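Local coordinates for protein phosphatase Slingshot homolog 2 (Homo sapiens, PDB 2NT2) that dephosphorylates and activates the actin-binding and depolymerizing factor cofilin through its dual-specificity phosphatase catalytic domain, thereby regulating actin filament dynamics, at residues A[135-138]-A[139-143]. The protein carries 1 engineered substitution. Residues are numbered along the deposited sequence; the frame is centred on the assembly and turned at random.
Sequences LEEY and QGILL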
loop_
_atom_site.group_PDB
_atom_site.type_symbol
_atom_site.label_atom_id
_atom_site.label_comp_id
_atom_site.label_asym_id
_atom_site.label_seq_id
_atom_site.Cartn_x
_atom_site.Cartn_y
_atom_site.Cartn_z
ATOM N N LEU A 135 -0.451 -10.651 -8.237
ATOM C CA LEU A 135 -1.363 -9.621 -8.723
ATOM C C LEU A 135 -2.141 -10.114 -9.940
ATOM O O LEU A 135 -3.332 -9.838 -10.063
ATOM C CB LEU A 135 -0.605 -8.332 -9.052
ATOM C CG LEU A 135 -0.156 -7.497 -7.847
ATOM C CD1 LEU A 135 0.922 -6.505 -8.263
ATOM C CD2 LEU A 135 -1.325 -6.780 -7.199
ATOM N N GLU A 136 -1.460 -10.859 -10.805
ATOM C CA GLU A 136 -2.082 -11.560 -11.917
ATOM C C GLU A 136 -3.120 -12.558 -11.405
ATOM O O GLU A 136 -4.206 -12.688 -11.962
ATOM C CB GLU A 136 -1.050 -12.329 -12.734
ATOM C CG GLU A 136 -0.219 -11.515 -13.699
ATOM C CD GLU A 136 0.940 -12.330 -14.261
ATOM O OE1 GLU A 136 0.856 -13.580 -14.226
ATOM O OE2 GLU A 136 1.922 -11.702 -14.717
ATOM N N GLU A 137 -2.763 -13.278 -10.337
ATOM C CA GLU A 137 -3.752 -14.162 -9.725
ATOM C C GLU A 137 -4.949 -13.341 -9.238
ATOM O O GLU A 137 -6.089 -13.658 -9.570
ATOM C CB GLU A 137 -3.153 -14.968 -8.570
ATOM C CG GLU A 137 -4.094 -16.027 -8.023
ATOM C CD GLU A 137 -3.437 -17.051 -7.127
ATOM O OE1 GLU A 137 -4.186 -17.893 -6.574
ATOM O OE2 GLU A 137 -2.197 -17.021 -6.977
ATOM N N TYR A 138 -4.652 -12.306 -8.465
ATOM C CA TYR A 138 -5.662 -11.456 -7.840
ATOM C C TYR A 138 -6.686 -11.015 -8.879
ATOM O O TYR A 138 -7.894 -11.119 -8.674
ATOM C CB TYR A 138 -4.998 -10.248 -7.195
ATOM C CG TYR A 138 -5.854 -9.427 -6.268
ATOM C CD1 TYR A 138 -6.575 -10.029 -5.250
ATOM C CD2 TYR A 138 -5.945 -8.046 -6.404
ATOM C CE1 TYR A 138 -7.366 -9.296 -4.389
ATOM C CE2 TYR A 138 -6.734 -7.298 -5.546
ATOM C CZ TYR A 138 -7.441 -7.927 -4.542
ATOM O OH TYR A 138 -8.227 -7.200 -3.679
ATOM N N GLN A 139 -6.169 -10.564 -10.016
ATOM C CA GLN A 139 -6.988 -10.230 -11.173
ATOM C C GLN A 139 -7.954 -11.362 -11.511
ATOM O O GLN A 139 -9.167 -11.160 -11.559
ATOM C CB GLN A 139 -6.082 -9.937 -12.367
ATOM C CG GLN A 139 -6.820 -9.467 -13.616
ATOM C CD GLN A 139 -5.828 -8.976 -14.656
ATOM O OE1 GLN A 139 -4.868 -9.685 -14.963
ATOM N NE2 GLN A 139 -6.049 -7.771 -15.164
ATOM N N GLY A 140 -7.407 -12.556 -11.720
ATOM C CA GLY A 140 -8.227 -13.720 -11.999
ATOM C C GLY A 140 -9.242 -13.964 -10.899
ATOM O O GLY A 140 -10.396 -14.292 -11.161
ATOM N N ILE A 141 -8.820 -13.792 -9.648
ATOM C CA ILE A 141 -9.741 -14.003 -8.536
ATOM C C ILE A 141 -10.840 -12.949 -8.546
ATOM O O ILE A 141 -12.023 -13.232 -8.350
ATOM C CB ILE A 141 -9.020 -13.994 -7.178
ATOM C CG1 ILE A 141 -8.099 -15.190 -6.947
ATOM C CG2 ILE A 141 -10.043 -13.869 -6.056
ATOM C CD1 ILE A 141 -6.964 -14.949 -5.980
ATOM N N LEU A 142 -10.473 -11.692 -8.790
ATOM C CA LEU A 142 -11.486 -10.635 -8.753
ATOM C C LEU A 142 -12.572 -10.890 -9.793
ATOM O O LEU A 142 -13.749 -10.606 -9.565
ATOM C CB LEU A 142 -10.822 -9.276 -8.956
ATOM C CG LEU A 142 -10.008 -8.738 -7.772
ATOM C CD1 LEU A 142 -9.484 -7.341 -8.058
ATOM C CD2 LEU A 142 -10.841 -8.746 -6.497
ATOM N N LEU A 143 -12.157 -11.451 -10.924
ATOM C CA LEU A 143 -13.068 -11.820 -11.994
ATOM C C LEU A 143 -13.881 -13.060 -11.649
ATOM O O LEU A 143 -15.110 -13.060 -11.719
ATOM C CB LEU A 143 -12.298 -12.074 -13.295
ATOM C CG LEU A 143 -11.140 -11.125 -13.587
ATOM C CD1 LEU A 143 -10.443 -11.508 -14.883
ATOM C CD2 LEU A 143 -11.623 -9.682 -13.624
#
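In the last two turns of the C-terminal helix 129-143 of the catalytic domain, Y138 and L142 meet one turn apart, a worked example of how i, i+4 spacing lets an aliphatic side chain lie against an aromatic ring. CG of Y138 stands anti to the backbone N (chi1 -168°), which puts CG beside the carbonyl carbon and lets the ring lean along the helix toward L142. There L142 CD1 sits over one face in a CH-pi contact, 4.1 Å from the centroid of the Y138 ring and displaced toward its rim, with CE2 of Y138 the nearest ring atom at 3.7 Å from L142 CD1. The second methyl, CD2, approaches the CZ side of the same ring. The backbone bonds are those of an alpha-helix: L142 N donates to Y138 O at 2.6 Å, and I141 N donates likewise to E137 O at 2.7 Å. The same i+4 to i pattern joins Q139 N to L135 O and G140 N to E136 O, the latter longer at 3.2 Å. One residue round the helix, E137 and I141 repeat the spacing with an aliphatic approach, CG of E137 to CD1 of I141 at 3.7 Å, while the carboxylate continues outward along an extended chain. The Y138 ring is also packed from outside the helix, by W67 edge-to-face and by A101 and K105 of helix 94-107. With the Y138 ring cut back to an alanine here, L142 is likely to lose its aromatic partner and W67 its edge-to-face neighbour. Side-chain contact at i, i+4 spacing is characteristic of the alpha-helix, here the C-terminal helix of the dual-specificity phosphatase fold, packed on helices 94-107 and 111-121.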